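Local coordinates for protein escJ (Escherichia coli, PDB 1YJ7) that probably helps to build the membrane-associated platform on which the type III secretion system of enteropathogenic bacteria assembles, at residues K12-M17 with G36-S41. The protein carries 3 engineered substitutions. Residues are numbered along the deposited sequence; the frame is centred on the assembly and turned at random. Where two conformers were deposited one is given.
Sequences KEANQM and GNMTLS
Helix 11-23 packs on one face of the three-stranded antiparallel sheet of the smaller N-terminal α+β unit, where Ala14 and Met17 meet Met38 and Leu40 of the central strand. Helix 12-17 and strand 38-41 run nearly parallel, 21° apart, their axes 8.6 Å from each other at closest approach. Ala14 turns its methyl toward the strand, and the 3.5 Å between its CB and Met38 CB is a tight fit. So small a side chain suits this place because it lets helix and strand come close, with the CA atoms of Ala14 and Met38 6.3 Å apart. The long, unbranched Met38 also touches Lys30 and Met32 on the neighbouring strand. About one turn along the helix, Met17 CB meets Leu40 CD1 at 3.6 Å; the same methyl lies 3.9 Å from Ala14 O. Leucine suits its place by offering one branch to the helix surface, and the long apolar Met17 packs beside Leu9 and Phe59. Leu9, on an edge strand, also touches Ala14 and Leu40. Thr39 points away from the helix. This alternation, matched by an i, i+3 apolar pair, is characteristic of an amphipathic helix covering an antiparallel sheet in a two-layer α+β domain, consistent with the ring-building motif of the YscJ/FliF family.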
# COMPACT_ATOMS: atom_id res chain seq x y z
N LYS D 12 -30.10 -4.28 -5.75
CA LYS D 12 -29.67 -3.53 -6.93
C LYS D 12 -28.30 -3.98 -7.39
O LYS D 12 -28.12 -4.20 -8.57
CB LYS D 12 -29.67 -2.03 -6.65
CG LYS D 12 -29.11 -1.18 -7.77
CD LYS D 12 -29.10 0.30 -7.35
CE LYS D 12 -28.08 1.11 -8.09
NZ LYS D 12 -28.07 2.53 -7.55
N GLU D 13 -27.36 -4.13 -6.47
CA GLU D 13 -26.00 -4.55 -6.83
C GLU D 13 -26.04 -5.95 -7.47
O GLU D 13 -25.44 -6.20 -8.52
CB GLU D 13 -25.00 -4.44 -5.70
CG GLU D 13 -23.58 -4.69 -6.20
CD GLU D 13 -22.56 -3.69 -5.71
OE1 GLU D 13 -22.52 -3.44 -4.50
OE2 GLU D 13 -21.79 -3.18 -6.55
N ALA D 14 -26.77 -6.86 -6.84
CA ALA D 14 -26.90 -8.22 -7.33
C ALA D 14 -27.56 -8.22 -8.71
O ALA D 14 -27.09 -8.91 -9.61
CB ALA D 14 -27.67 -9.09 -6.35
N ASN D 15 -28.63 -7.46 -8.90
CA ASN D 15 -29.30 -7.43 -10.20
C ASN D 15 -28.41 -6.90 -11.30
O ASN D 15 -28.41 -7.40 -12.41
CB ASN D 15 -30.57 -6.57 -10.16
CG ASN D 15 -31.73 -7.26 -9.46
OD1 ASN D 15 -31.75 -8.49 -9.31
ND2 ASN D 15 -32.68 -6.45 -9.00
N GLN D 16 -27.69 -5.83 -11.02
CA GLN D 16 -26.80 -5.25 -12.02
C GLN D 16 -25.69 -6.22 -12.41
O GLN D 16 -25.41 -6.39 -13.61
CB GLN D 16 -26.25 -3.89 -11.57
CG GLN D 16 -27.38 -2.86 -11.49
CD GLN D 16 -26.90 -1.49 -11.08
OE1 GLN D 16 -25.91 -1.36 -10.37
NE2 GLN D 16 -27.62 -0.45 -11.52
N MET D 17 -25.08 -6.86 -11.43
CA MET D 17 -24.01 -7.82 -11.71
C MET D 17 -24.56 -9.04 -12.45
O MET D 17 -23.97 -9.51 -13.41
CB MET D 17 -23.29 -8.23 -10.42
CG MET D 17 -22.44 -7.13 -9.86
SD MET D 17 -21.40 -7.71 -8.44
CE MET D 17 -22.14 -7.00 -7.35
N GLY D 36 -32.37 -11.13 3.38
CA GLY D 36 -32.85 -10.61 2.11
C GLY D 36 -31.73 -10.16 1.19
O GLY D 36 -31.99 -9.65 0.08
N ASN D 37 -30.48 -10.35 1.63
CA ASN D 37 -29.31 -10.03 0.81
C ASN D 37 -28.98 -11.17 -0.13
O ASN D 37 -29.35 -12.32 0.11
CB ASN D 37 -28.10 -9.70 1.68
CG ASN D 37 -28.32 -8.50 2.57
OD1 ASN D 37 -28.98 -7.54 2.17
ND2 ASN D 37 -27.78 -8.54 3.78
N MET D 38 -28.25 -10.85 -1.19
CA MET D 38 -28.07 -11.78 -2.28
C MET D 38 -26.64 -12.31 -2.38
O MET D 38 -25.67 -11.60 -2.10
CB MET D 38 -28.46 -11.09 -3.59
CG MET D 38 -29.90 -10.65 -3.61
SD MET D 38 -31.06 -12.05 -3.63
CE MET D 38 -32.61 -11.09 -3.64
N THR D 39 -26.55 -13.54 -2.83
CA THR D 39 -25.30 -14.20 -3.19
C THR D 39 -25.33 -14.58 -4.66
O THR D 39 -26.28 -15.24 -5.12
CB THR D 39 -25.14 -15.49 -2.37
OG1 THR D 39 -24.98 -15.16 -0.99
CG2 THR D 39 -23.86 -16.25 -2.76
N LEU D 40 -24.28 -14.21 -5.39
CA LEU D 40 -24.07 -14.65 -6.75
C LEU D 40 -22.97 -15.69 -6.83
O LEU D 40 -21.96 -15.56 -6.16
CB LEU D 40 -23.67 -13.48 -7.66
CG LEU D 40 -24.71 -12.39 -7.82
CD1 LEU D 40 -24.16 -11.28 -8.71
CD2 LEU D 40 -26.02 -12.94 -8.38
N SER D 41 -23.19 -16.71 -7.66
CA SER D 41 -22.23 -17.78 -7.95
C SER D 41 -22.22 -18.10 -9.43
O SER D 41 -23.15 -17.79 -10.15
CB SER D 41 -22.57 -19.05 -7.15
OG SER D 41 -22.84 -18.75 -5.80